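Local coordinates for flagellar hook associated protein type 3 FlgL (Legionella pneumophila subsp. pneumophila, PDB 5YTI) that is probably a structural protein of the bacterial flagellum, a flagellin-family member associated with the flagellar hook, at residues Pro250-Leu254 / Pro255-Pro259; Ala218-Pro221 / Asp222-Met226; Ile195-Leu199 / Thr200-Gly204; Thr127-Ser130 / Asn131-Met135. All blocks are in the same frame, centred on the assembly; numbering follows the deposited sequence.

In the fold
Contacts 1, 2 and 3 belong to the beta-rich part of the chain, and contact 4 lies on the opposite side of the chain's centre, next to the long helices. Contacts 2 and 3 reach the same antiparallel sheet. Their centres are about 18 Å apart, and their nearest atoms about 4 Å, without touching. Contact 1 follows strand 246-249, an outermost strand of that sheet. Its centre is about 17 Å from that of contact 2 and about 21 Å from that of contact 3. Contact 4 is remote: its centre is about 60 Å from that of contact 1. Along the chain the order is 4, 3, 2, 1. Of the four, contact 2 alone touches the second subunit.

Contact 1. Residues Pro250-Leu254 / Pro255-Pro259; sequences PPSGL and PDDAP
Leu-254 and Asp-257 meet through the backbone, where Asp-257 N donates to Leu-254 O at 3.2 Å. The chain makes two tight bends. Pro-250 to Gly-253 form a type I beta turn, closed by Gly-253 N to Pro-250 O at 3.0 Å. Residues 255-257 then make a short 3-10 segment. Gly-253 ends the first turn with a positive phi (76°), and Leu-254 leads into the 3-10 segment. Pro-250 itself is entered through a cis peptide.

The folding back brings Pro-250 against the far end, with Pro-250 CD 4.1 Å from Ala-258 CB. Beside this small apolar patch, Ser-252 holds its hydroxyl between its backbone N and carbonyl carbon (chi1 53°). From there Ser-252 OG gives a weak hydrogen bond to Asp-257 OD2, at 3.3 Å. The Leu-254 side chain runs alongside Asp-257, pointing the same way, with Leu-254 CD2 3.7 Å from Asp-257 OD2.

Asp-256 OD2 is hydrogen-bonded to Ser-232 OG. Pro-250 and Ala-258 rest on Met-239 and Val-237 of strand 236-242, so the loop between strands 246-249 and 266-269 folds over that strand.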
ATOM      1  N   PRO A 250       1.231   1.294  30.639  1.00 89.46           N
ATOM      2  CA  PRO A 250       0.189   2.210  31.094  1.00 92.63           C
ATOM      3  C   PRO A 250       0.700   3.621  30.951  1.00 95.01           C
ATOM      4  O   PRO A 250       1.896   3.785  30.714  1.00101.20           O
ATOM      5  CB  PRO A 250       0.037   1.855  32.573  1.00 92.16           C
ATOM      6  CG  PRO A 250       1.392   1.363  32.961  1.00 92.36           C
ATOM      7  CD  PRO A 250       2.019   0.737  31.746  1.00 90.07           C
ATOM      8  N   PRO A 251      -0.173   4.639  31.086  1.00 94.63           N
ATOM      9  CA  PRO A 251       0.314   6.031  30.924  1.00 96.96           C
ATOM     10  C   PRO A 251       1.445   6.400  31.874  1.00 97.25           C
ATOM     11  O   PRO A 251       2.313   7.203  31.518  1.00 96.88           O
ATOM     12  CB  PRO A 251      -0.922   6.898  31.216  1.00 97.45           C
ATOM     13  CG  PRO A 251      -1.944   5.955  31.786  1.00 98.08           C
ATOM     14  CD  PRO A 251      -1.625   4.583  31.268  1.00 93.22           C
ATOM     15  N   SER A 252       1.433   5.810  33.071  1.00 98.99           N
ATOM     16  CA  SER A 252       2.439   6.128  34.077  1.00 98.93           C
ATOM     17  C   SER A 252       3.772   5.435  33.777  1.00 99.69           C
ATOM     18  O   SER A 252       4.823   5.890  34.224  1.00103.88           O
ATOM     19  CB  SER A 252       1.937   5.750  35.463  1.00 97.10           C
ATOM     20  OG  SER A 252       1.507   4.408  35.477  1.00 97.00           O
ATOM     21  N   GLY A 253       3.744   4.349  33.018  1.00 96.89           N
ATOM     22  CA  GLY A 253       4.963   3.583  32.745  1.00 97.56           C
ATOM     23  C   GLY A 253       5.430   2.706  33.903  1.00 99.39           C
ATOM     24  O   GLY A 253       6.432   1.997  33.782  1.00 98.06           O
ATOM     25  N   LEU A 254       4.707   2.753  35.025  1.00102.40           N
ATOM     26  CA  LEU A 254       5.048   1.977  36.225  1.00103.88           C
ATOM     27  C   LEU A 254       4.626   0.527  36.066  1.00105.02           C
ATOM     28  O   LEU A 254       3.483   0.260  35.701  1.00107.33           O
ATOM     29  CB  LEU A 254       4.360   2.576  37.446  1.00103.68           C
ATOM     30  CG  LEU A 254       5.193   3.650  38.179  1.00106.86           C
ATOM     31  CD1 LEU A 254       5.997   4.544  37.239  1.00105.43           C
ATOM     32  CD2 LEU A 254       4.314   4.507  39.096  1.00106.59           C
ATOM     33  N   PRO A 255       5.539  -0.423  36.319  1.00103.71           N
ATOM     34  CA  PRO A 255       5.060  -1.805  36.184  1.00102.78           C
ATOM     35  C   PRO A 255       3.787  -2.109  37.001  1.00101.75           C
ATOM     36  O   PRO A 255       2.902  -2.822  36.543  1.00 96.20           O
ATOM     37  CB  PRO A 255       6.262  -2.629  36.645  1.00103.16           C
ATOM     38  CG  PRO A 255       7.439  -1.781  36.255  1.00103.92           C
ATOM     39  CD  PRO A 255       7.008  -0.347  36.438  1.00103.16           C
ATOM     40  N   ASP A 256       3.678  -1.533  38.182  1.00107.29           N
ATOM     41  CA  ASP A 256       2.585  -1.870  39.079  1.00111.49           C
ATOM     42  C   ASP A 256       1.228  -1.249  38.732  1.00112.25           C
ATOM     43  O   ASP A 256       0.195  -1.696  39.248  1.00120.23           O
ATOM     44  CB  ASP A 256       2.982  -1.544  40.518  1.00115.07           C
ATOM     45  CG  ASP A 256       3.899  -2.594  41.112  1.00118.64           C
ATOM     46  OD1 ASP A 256       4.103  -3.658  40.481  1.00118.69           O
ATOM     47  OD2 ASP A 256       4.409  -2.359  42.221  1.00123.49           O
ATOM     48  N   ASP A 257       1.209  -0.243  37.862  1.00111.47           N
ATOM     49  CA  ASP A 257      -0.061   0.275  37.319  1.00109.20           C
ATOM     50  C   ASP A 257      -0.439  -0.498  36.036  1.00105.86           C
ATOM     51  O   ASP A 257      -1.391  -0.155  35.338  1.00104.47           O
ATOM     52  CB  ASP A 257       0.021   1.799  37.060  1.00108.77           C
ATOM     53  CG  ASP A 257      -0.107   2.638  38.348  1.00113.42           C
ATOM     54  OD1 ASP A 257      -1.067   2.442  39.135  1.00114.43           O
ATOM     55  OD2 ASP A 257       0.749   3.518  38.574  1.00117.29           O
ATOM     56  N   ALA A 258       0.292  -1.567  35.746  1.00104.48           N
ATOM     57  CA  ALA A 258       0.222  -2.188  34.427  1.00107.13           C
ATOM     58  C   ALA A 258      -0.775  -3.359  34.319  1.00108.36           C
ATOM     59  O   ALA A 258      -0.959  -4.118  35.281  1.00111.20           O
ATOM     60  CB  ALA A 258       1.616  -2.652  34.014  1.00107.19           C
ATOM     61  N   PRO A 259      -1.426  -3.512  33.145  1.00106.46           N
ATOM     62  CA  PRO A 259      -2.209  -4.751  32.906  1.00104.86           C
ATOM     63  C   PRO A 259      -1.336  -6.002  32.849  1.00100.05           C
ATOM     64  O   PRO A 259      -0.235  -5.958  32.315  1.00 97.69           O
ATOM     65  CB  PRO A 259      -2.899  -4.511  31.538  1.00105.58           C
ATOM     66  CG  PRO A 259      -2.272  -3.275  30.971  1.00108.14           C
ATOM     67  CD  PRO A 259      -1.677  -2.484  32.117  1.00106.11           C
TER

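Contact 2. Residues Ala218-Pro221 / Asp222-Met226; sequences AFVP and DNYTM
Asp-222 follows Pro-221 directly. Its CG stands opposite the backbone N (chi1 -159°), which swings the carboxylate away from the proline and over the ring of Tyr-224. Asp-222 CG sits 4.3 Å above the Tyr-224 ring plane, offset toward the rim. Asp-222 OD1 receives Asn-223 N at 2.7 Å, the donor rising 40° out of the carboxylate plane. The same oxygen also bonds to Leu-244 N, and OD2 to Ser-245 OG. The carboxylate is therefore held at both oxygens and ties the start of the segment to the loop after strand 236-242.

Asn-223 turns away from residues 218-221. Its ND2 bonds to Ser-343 OG of the second subunit, and Pro-221 packs on Gly-336 of that subunit.

At Tyr-224 the chain enters strand 224-230, which lies between strands 285-290 and 236-242 in an antiparallel sheet. The phenol reaches back along the chain, crossing the Val-220 side chain at about a right angle. Tyr-224 OH donates to Val-220 O at 2.9 Å, tilted 34° from the carbonyl plane. That oxygen lies at the edge of the ring, in its plane. Val-220 CB is 3.7 Å from Tyr-224 OH. Asn-270 ND2 also bonds to OH, so the phenol end has a partner on each of two loops.

Thr-225 and Met-226, a selenomethionine, continue the strand, bonded through the backbone to Ser-241 and Phe-286.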
ATOM      1  N   ALA A 218      -9.456   6.244  16.911  1.00 79.85           N
ATOM      2  CA  ALA A 218      -8.493   6.164  18.010  1.00 80.24           C
ATOM      3  C   ALA A 218      -7.034   5.911  17.532  1.00 82.60           C
ATOM      4  O   ALA A 218      -6.119   5.933  18.345  1.00 84.19           O
ATOM      5  CB  ALA A 218      -8.919   5.087  18.989  1.00 79.57           C
ATOM      6  N   PHE A 219      -6.844   5.677  16.224  1.00 81.26           N
ATOM      7  CA  PHE A 219      -5.604   5.182  15.661  1.00 79.25           C
ATOM      8  C   PHE A 219      -4.516   6.230  15.710  1.00 80.76           C
ATOM      9  O   PHE A 219      -4.769   7.388  15.398  1.00 80.90           O
ATOM     10  CB  PHE A 219      -5.821   4.803  14.209  1.00 78.23           C
ATOM     11  CG  PHE A 219      -4.551   4.484  13.464  1.00 79.17           C
ATOM     12  CD1 PHE A 219      -3.952   3.246  13.578  1.00 78.74           C
ATOM     13  CD2 PHE A 219      -3.966   5.423  12.628  1.00 80.43           C
ATOM     14  CE1 PHE A 219      -2.810   2.956  12.872  1.00 78.41           C
ATOM     15  CE2 PHE A 219      -2.806   5.141  11.924  1.00 79.54           C
ATOM     16  CZ  PHE A 219      -2.223   3.910  12.062  1.00 79.68           C
ATOM     17  N   VAL A 220      -3.307   5.816  16.089  1.00 80.06           N
ATOM     18  CA  VAL A 220      -2.155   6.717  16.081  1.00 81.30           C
ATOM     19  C   VAL A 220      -0.915   6.048  15.467  1.00 80.51           C
ATOM     20  O   VAL A 220      -0.357   5.082  16.013  1.00 79.29           O
ATOM     21  CB  VAL A 220      -1.804   7.235  17.502  1.00 81.86           C
ATOM     22  CG1 VAL A 220      -0.610   8.174  17.421  1.00 81.31           C
ATOM     23  CG2 VAL A 220      -2.996   7.930  18.137  1.00 79.88           C
ATOM     24  N   PRO A 221      -0.471   6.564  14.329  1.00 80.55           N
ATOM     25  CA  PRO A 221       0.722   5.920  13.820  1.00 81.33           C
ATOM     26  C   PRO A 221       1.941   6.284  14.728  1.00 83.55           C
ATOM     27  O   PRO A 221       2.120   7.465  15.129  1.00 82.59           O
ATOM     28  CB  PRO A 221       0.842   6.500  12.401  1.00 81.83           C
ATOM     29  CG  PRO A 221       0.128   7.843  12.446  1.00 81.36           C
ATOM     30  CD  PRO A 221      -0.770   7.853  13.664  1.00 80.53           C
ATOM     31  N   ASP A 222       2.742   5.274  15.074  1.00 82.78           N
ATOM     32  CA  ASP A 222       3.929   5.468  15.903  1.00 82.24           C
ATOM     33  C   ASP A 222       4.824   4.234  15.829  1.00 81.42           C
ATOM     34  O   ASP A 222       4.433   3.187  15.345  1.00 81.06           O
ATOM     35  CB  ASP A 222       3.517   5.748  17.361  1.00 83.13           C
ATOM     36  CG  ASP A 222       4.611   6.470  18.203  1.00 83.94           C
ATOM     37  OD1 ASP A 222       5.728   6.714  17.675  1.00 83.31           O
ATOM     38  OD2 ASP A 222       4.331   6.781  19.407  1.00 80.50           O
ATOM     39  N   ASN A 223       6.047   4.388  16.308  1.00 82.55           N
ATOM     40  CA  ASN A 223       6.966   3.278  16.536  1.00 80.37           C
ATOM     41  C   ASN A 223       6.855   2.834  18.006  1.00 80.40           C
ATOM     42  O   ASN A 223       7.252   3.548  18.964  1.00 79.28           O
ATOM     43  CB  ASN A 223       8.396   3.709  16.224  1.00 80.53           C
ATOM     44  CG  ASN A 223       8.683   3.720  14.766  1.00 78.15           C
ATOM     45  OD1 ASN A 223       8.672   2.688  14.156  1.00 85.17           O
ATOM     46  ND2 ASN A 223       8.977   4.867  14.210  1.00 77.65           N
ATOM     47  N   TYR A 224       6.310   1.635  18.165  1.00 79.31           N
ATOM     48  CA  TYR A 224       5.905   1.138  19.468  1.00 78.90           C
ATOM     49  C   TYR A 224       6.839   0.044  19.892  1.00 77.71           C
ATOM     50  O   TYR A 224       7.358  -0.685  19.076  1.00 82.14           O
ATOM     51  CB  TYR A 224       4.450   0.608  19.425  1.00 77.38           C
ATOM     52  CG  TYR A 224       3.391   1.683  19.260  1.00 74.83           C
ATOM     53  CD1 TYR A 224       2.909   2.360  20.342  1.00 74.79           C
ATOM     54  CD2 TYR A 224       2.884   2.003  18.012  1.00 74.14           C
ATOM     55  CE1 TYR A 224       1.952   3.352  20.196  1.00 75.85           C
ATOM     56  CE2 TYR A 224       1.926   2.981  17.843  1.00 74.58           C
ATOM     57  CZ  TYR A 224       1.450   3.661  18.942  1.00 75.75           C
ATOM     58  OH  TYR A 224       0.478   4.659  18.804  1.00 74.83           O
ATOM     59  N   THR A 225       7.035  -0.074  21.183  1.00 78.51           N
ATOM     60  CA  THR A 225       7.808  -1.142  21.725  1.00 78.73           C
ATOM     61  C   THR A 225       6.989  -1.790  22.834  1.00 79.61           C
ATOM     62  O   THR A 225       6.454  -1.121  23.732  1.00 80.38           O
ATOM     63  CB  THR A 225       9.153  -0.599  22.219  1.00 79.85           C
ATOM     64  OG1 THR A 225       9.628   0.391  21.279  1.00 77.35           O
ATOM     65  CG2 THR A 225      10.166  -1.753  22.385  1.00 80.18           C
HETATM   66  N   MSE A 226       6.861  -3.101  22.722  1.00 82.37           N
HETATM   67  CA  MSE A 226       6.120  -3.909  23.680  1.00 85.60           C
HETATM   68  C   MSE A 226       7.138  -4.685  24.463  1.00 86.57           C
HETATM   69  O   MSE A 226       7.965  -5.419  23.903  1.00 87.85           O
HETATM   70  CB  MSE A 226       5.170  -4.863  22.950  1.00 87.02           C
HETATM   71  CG  MSE A 226       4.256  -5.644  23.903  1.00 89.27           C
HETATM   72 SE   MSE A 226       3.173  -7.007  22.963  1.00 92.09          SE
HETATM   73  CE  MSE A 226       1.598  -5.844  23.105  1.00 86.96           C
TER

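Contact 3. Residues Ile195-Leu199 / Thr200-Gly204; sequences IRETL and TPNTG
Glu-197 reaches Asn-202 by two torsions. Its CG sits beside the backbone N and opposite the carbonyl carbon (chi1 -50°), and the chain then bends at chi2 (-131°). The bend carries the carboxylate toward the later part of the loop. Asn-202 CG likewise lies beside its own backbone N, and the two side chains approach from opposite directions.

Asn-202 N makes a weak hydrogen bond to Glu-197 OE2, at 3.5 Å. Glu-197 OE1 is 3.3 Å from Asn-202 ND2. The two flat groups are not coplanar, the carboxylate and amide planes standing 42° apart. Asn-202 OD1 is bonded more firmly to Ser-285 N, which fixes the amide against strand 285-290. The weak bond from the Asn-202 backbone adds to this hold on its side chain.

Earlier in the loop, Thr-198 and Thr-200 lie side by side and point the same way. Thr-198 OG1 is 3.9 Å from Thr-200 CB. Thr-198 OG1 and Ser-285 OG share a hydrogen bond. Pro-201 follows, with Glu-197 OE2 4.0 Å from Pro-201 CA.

Past Asn-202, the backbone nitrogens of Thr-203 and Gly-204 bond to the carboxylate of Asp-284. The whole forms the exit from strand 193-197, an outermost strand of the antiparallel sheet within this chain. The chain leaves that edge in an irregular loop, held by polar bonds to Asp-284 and to Ser-285 at the start of strand 285-290.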
ATOM      1  N   ILE A 195       4.982  -6.165  12.782  1.00 87.72           N
ATOM      2  CA  ILE A 195       5.545  -6.629  14.048  1.00 87.43           C
ATOM      3  C   ILE A 195       6.737  -7.573  13.869  1.00 90.91           C
ATOM      4  O   ILE A 195       6.605  -8.677  13.326  1.00 97.47           O
ATOM      5  CB  ILE A 195       4.495  -7.360  14.850  1.00 85.07           C
ATOM      6  CG1 ILE A 195       3.295  -6.456  15.046  1.00 85.08           C
ATOM      7  CG2 ILE A 195       5.071  -7.797  16.176  1.00 84.69           C
ATOM      8  CD1 ILE A 195       2.103  -7.190  15.601  1.00 85.63           C
ATOM      9  N   ARG A 196       7.886  -7.129  14.363  1.00 91.45           N
ATOM     10  CA  ARG A 196       9.156  -7.812  14.225  1.00 92.87           C
ATOM     11  C   ARG A 196       9.658  -8.031  15.656  1.00 95.24           C
ATOM     12  O   ARG A 196       9.110  -7.450  16.580  1.00 97.65           O
ATOM     13  CB  ARG A 196      10.137  -6.911  13.412  1.00 92.27           C
ATOM     14  CG  ARG A 196       9.576  -6.251  12.145  1.00 89.32           C
ATOM     15  N   GLU A 197      10.703  -8.830  15.864  1.00 99.96           N
ATOM     16  CA  GLU A 197      11.426  -8.800  17.162  1.00101.54           C
ATOM     17  C   GLU A 197      12.289  -7.541  17.231  1.00101.11           C
ATOM     18  O   GLU A 197      12.505  -6.913  16.195  1.00101.70           O
ATOM     19  CB  GLU A 197      12.337 -10.009  17.329  1.00102.83           C
ATOM     20  CG  GLU A 197      11.674 -11.342  17.064  1.00104.51           C
ATOM     21  CD  GLU A 197      11.945 -12.338  18.166  1.00108.20           C
ATOM     22  OE1 GLU A 197      11.066 -13.197  18.402  1.00113.87           O
ATOM     23  OE2 GLU A 197      13.018 -12.256  18.809  1.00106.93           O
ATOM     24  N   THR A 198      12.775  -7.171  18.424  1.00101.63           N
ATOM     25  CA  THR A 198      13.795  -6.106  18.549  1.00101.80           C
ATOM     26  C   THR A 198      15.153  -6.734  18.294  1.00104.12           C
ATOM     27  O   THR A 198      15.237  -7.936  18.044  1.00102.35           O
ATOM     28  CB  THR A 198      13.833  -5.470  19.951  1.00101.74           C
ATOM     29  OG1 THR A 198      13.337  -6.413  20.902  1.00102.77           O
ATOM     30  CG2 THR A 198      13.014  -4.168  20.009  1.00103.05           C
ATOM     31  N   LEU A 199      16.220  -5.936  18.370  1.00108.77           N
ATOM     32  CA  LEU A 199      17.595  -6.485  18.352  1.00109.92           C
ATOM     33  C   LEU A 199      17.846  -7.497  19.508  1.00110.61           C
ATOM     34  O   LEU A 199      18.625  -8.436  19.324  1.00109.01           O
ATOM     35  CB  LEU A 199      18.652  -5.354  18.344  1.00111.83           C
ATOM     36  CG  LEU A 199      18.729  -4.432  17.090  1.00112.13           C
ATOM     37  CD1 LEU A 199      19.488  -3.134  17.388  1.00111.61           C
ATOM     38  CD2 LEU A 199      19.324  -5.125  15.856  1.00111.15           C
ATOM     39  N   THR A 200      17.167  -7.309  20.658  1.00109.05           N
ATOM     40  CA  THR A 200      17.116  -8.273  21.791  1.00107.75           C
ATOM     41  C   THR A 200      16.385  -9.580  21.461  1.00109.09           C
ATOM     42  O   THR A 200      15.131  -9.625  21.455  1.00110.69           O
ATOM     43  CB  THR A 200      16.366  -7.645  22.993  1.00110.46           C
ATOM     44  OG1 THR A 200      17.219  -6.703  23.647  1.00105.16           O
ATOM     45  CG2 THR A 200      15.844  -8.720  24.035  1.00110.05           C
ATOM     46  N   PRO A 201      17.144 -10.665  21.201  1.00108.89           N
ATOM     47  CA  PRO A 201      16.390 -11.874  20.944  1.00107.05           C
ATOM     48  C   PRO A 201      15.542 -12.154  22.154  1.00105.25           C
ATOM     49  O   PRO A 201      15.852 -11.704  23.260  1.00108.44           O
ATOM     50  CB  PRO A 201      17.467 -12.957  20.758  1.00107.67           C
ATOM     51  CG  PRO A 201      18.718 -12.219  20.454  1.00108.40           C
ATOM     52  CD  PRO A 201      18.593 -10.919  21.208  1.00110.10           C
ATOM     53  N   ASN A 202      14.457 -12.863  21.940  1.00102.89           N
ATOM     54  CA  ASN A 202      13.612 -13.221  23.042  1.00102.38           C
ATOM     55  C   ASN A 202      14.087 -14.544  23.638  1.00100.47           C
ATOM     56  O   ASN A 202      14.653 -15.394  22.952  1.00 96.19           O
ATOM     57  CB  ASN A 202      12.144 -13.239  22.602  1.00100.79           C
ATOM     58  CG  ASN A 202      11.628 -11.848  22.265  1.00 99.37           C
ATOM     59  OD1 ASN A 202      12.123 -10.829  22.766  1.00 97.87           O
ATOM     60  ND2 ASN A 202      10.632 -11.799  21.403  1.00 98.77           N
ATOM     61  N   THR A 203      13.888 -14.670  24.942  1.00101.72           N
ATOM     62  CA  THR A 203      14.303 -15.841  25.682  1.00102.63           C
ATOM     63  C   THR A 203      13.126 -16.796  25.884  1.00100.56           C
ATOM     64  O   THR A 203      13.343 -18.008  26.015  1.00 95.51           O
ATOM     65  CB  THR A 203      14.926 -15.422  27.025  1.00104.92           C
ATOM     66  OG1 THR A 203      13.903 -15.010  27.923  1.00106.62           O
ATOM     67  CG2 THR A 203      15.911 -14.251  26.833  1.00106.09           C
ATOM     68  N   GLY A 204      11.900 -16.242  25.846  1.00 98.48           N
ATOM     69  CA  GLY A 204      10.646 -16.984  26.078  1.00 99.08           C
ATOM     70  C   GLY A 204       9.957 -17.526  24.833  1.00 99.82           C
ATOM     71  O   GLY A 204      10.584 -17.622  23.785  1.00103.61           O
TER

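Contact 4. Residues Thr127-Ser130 / Asn131-Met135; sequences TKDS and NGSYM
Thr-127 and Met-135, a selenomethionine, pair through a bond from Met-135 N to Thr-127 O, 2.9 Å long. At the other end Asp-129 N donates to Ser-133 O at 3.0 Å. Between these bonds Lys-128 and Tyr-134 form a non-hydrogen-bonded antiparallel pair. Their side chains lie alongside each other: Lys-128 CG is 3.8 Å from Tyr-134 CE1, and Lys-128 CE is 3.5 Å from Tyr-134 OH. The extended lysine chain follows the phenol to its tip.

The pairing is closed by a type I turn from Asp-129 to Gly-132, with Gly-132 N bonded to Asp-129 O at 3.0 Å. Gly-132 has a positive phi (94°), and Asp-129 N bonds to Ser-133 O, one residue beyond the turn. This is the type I turn with a G1 beta bulge. Ser-133 OG gives a weak hydrogen bond to Asp-129 OD1 at 3.3 Å.

Further out, Thr-127 OG1 bonds back to the carbonyls of Asp-123 and Tyr-124 at the end of helix 104-125. Thr-127 and Met-135 pack on Ile-79, and Ser-130 on Leu-75. The hairpin thus follows helix 104-125 and lies against helix 49-96.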
ATOM      1  N   THR A 127       8.394  -9.857 -17.941  1.00 85.31           N
ATOM      2  CA  THR A 127       7.878 -10.329 -19.210  1.00 87.14           C
ATOM      3  C   THR A 127       7.922  -9.277 -20.305  1.00 93.94           C
ATOM      4  O   THR A 127       7.621  -8.085 -20.061  1.00 93.58           O
ATOM      5  CB  THR A 127       6.410 -10.692 -19.112  1.00 84.51           C
ATOM      6  OG1 THR A 127       6.226 -11.615 -18.052  1.00 87.79           O
ATOM      7  CG2 THR A 127       5.959 -11.304 -20.390  1.00 84.64           C
ATOM      8  N   LYS A 128       8.254  -9.738 -21.515  1.00101.78           N
ATOM      9  CA  LYS A 128       8.148  -8.930 -22.723  1.00106.84           C
ATOM     10  C   LYS A 128       6.804  -9.193 -23.405  1.00112.31           C
ATOM     11  O   LYS A 128       6.331 -10.331 -23.434  1.00109.70           O
ATOM     12  CB  LYS A 128       9.298  -9.238 -23.668  1.00108.11           C
ATOM     13  CG  LYS A 128      10.653  -8.936 -23.059  1.00110.62           C
ATOM     14  CD  LYS A 128      11.783  -9.317 -24.006  1.00115.66           C
ATOM     15  CE  LYS A 128      13.127  -8.747 -23.556  1.00117.48           C
ATOM     16  NZ  LYS A 128      14.140  -8.690 -24.661  1.00119.56           N
ATOM     17  N   ASP A 129       6.170  -8.131 -23.911  1.00120.87           N
ATOM     18  CA  ASP A 129       4.951  -8.283 -24.712  1.00126.47           C
ATOM     19  C   ASP A 129       5.327  -8.381 -26.196  1.00128.57           C
ATOM     20  O   ASP A 129       6.510  -8.585 -26.539  1.00117.41           O
ATOM     21  CB  ASP A 129       3.846  -7.223 -24.382  1.00128.18           C
ATOM     22  CG  ASP A 129       4.256  -5.757 -24.662  1.00130.18           C
ATOM     23  OD1 ASP A 129       5.441  -5.395 -24.556  1.00132.98           O
ATOM     24  OD2 ASP A 129       3.354  -4.937 -24.947  1.00128.98           O
ATOM     25  N   SER A 130       4.307  -8.255 -27.048  1.00136.57           N
ATOM     26  CA  SER A 130       4.380  -8.564 -28.482  1.00140.95           C
ATOM     27  C   SER A 130       5.583  -8.008 -29.250  1.00147.63           C
ATOM     28  O   SER A 130       6.012  -8.625 -30.238  1.00143.77           O
ATOM     29  CB  SER A 130       3.090  -8.100 -29.152  1.00136.81           C
ATOM     30  OG  SER A 130       1.993  -8.790 -28.591  1.00134.05           O
ATOM     31  N   ASN A 131       6.121  -6.866 -28.798  1.00151.64           N
ATOM     32  CA  ASN A 131       7.235  -6.175 -29.487  1.00152.22           C
ATOM     33  C   ASN A 131       8.667  -6.675 -29.147  1.00153.61           C
ATOM     34  O   ASN A 131       9.595  -6.556 -29.964  1.00151.46           O
ATOM     35  CB  ASN A 131       7.157  -4.669 -29.200  1.00148.53           C
ATOM     36  CG  ASN A 131       5.821  -4.064 -29.589  1.00146.70           C
ATOM     37  OD1 ASN A 131       5.051  -4.647 -30.350  1.00146.53           O
ATOM     38  ND2 ASN A 131       5.543  -2.883 -29.067  1.00143.55           N
ATOM     39  N   GLY A 132       8.836  -7.243 -27.954  1.00148.83           N
ATOM     40  CA  GLY A 132      10.162  -7.440 -27.392  1.00139.57           C
ATOM     41  C   GLY A 132      10.475  -6.251 -26.495  1.00132.00           C
ATOM     42  O   GLY A 132      11.635  -5.975 -26.215  1.00134.03           O
ATOM     43  N   SER A 133       9.433  -5.531 -26.067  1.00121.84           N
ATOM     44  CA  SER A 133       9.550  -4.479 -25.038  1.00117.66           C
ATOM     45  C   SER A 133       8.836  -4.916 -23.739  1.00113.71           C
ATOM     46  O   SER A 133       7.884  -5.686 -23.785  1.00122.04           O
ATOM     47  CB  SER A 133       8.955  -3.169 -25.550  1.00116.74           C
ATOM     48  OG  SER A 133       7.621  -3.343 -25.969  1.00115.60           O
ATOM     49  N   TYR A 134       9.266  -4.437 -22.580  1.00104.67           N
ATOM     50  CA  TYR A 134       8.762  -5.003 -21.317  1.00 99.35           C
ATOM     51  C   TYR A 134       7.352  -4.537 -20.970  1.00 95.26           C
ATOM     52  O   TYR A 134       7.057  -3.369 -21.129  1.00 98.07           O
ATOM     53  CB  TYR A 134       9.728  -4.670 -20.190  1.00 99.10           C
ATOM     54  CG  TYR A 134      11.069  -5.329 -20.369  1.00102.35           C
ATOM     55  CD1 TYR A 134      11.262  -6.671 -20.026  1.00104.16           C
ATOM     56  CD2 TYR A 134      12.149  -4.623 -20.893  1.00104.16           C
ATOM     57  CE1 TYR A 134      12.496  -7.284 -20.197  1.00105.51           C
ATOM     58  CE2 TYR A 134      13.387  -5.226 -21.072  1.00104.28           C
ATOM     59  CZ  TYR A 134      13.558  -6.553 -20.723  1.00105.71           C
ATOM     60  OH  TYR A 134      14.792  -7.139 -20.896  1.00107.08           O
HETATM   61  N   MSE A 135       6.478  -5.421 -20.486  1.00 92.67           N
HETATM   62  CA  MSE A 135       5.089  -4.993 -20.216  1.00 89.71           C
HETATM   63  C   MSE A 135       4.942  -4.162 -18.975  1.00 86.87           C
HETATM   64  O   MSE A 135       4.036  -3.330 -18.903  1.00 90.18           O
HETATM   65  CB  MSE A 135       4.014  -6.092 -20.247  1.00 90.11           C
HETATM   66  CG  MSE A 135       4.160  -7.291 -19.338  1.00 91.83           C
HETATM   67 SE   MSE A 135       2.457  -8.326 -19.270  1.00 95.43          SE
HETATM   68  CE  MSE A 135       2.265  -9.090 -21.084  1.00 94.31           C
TER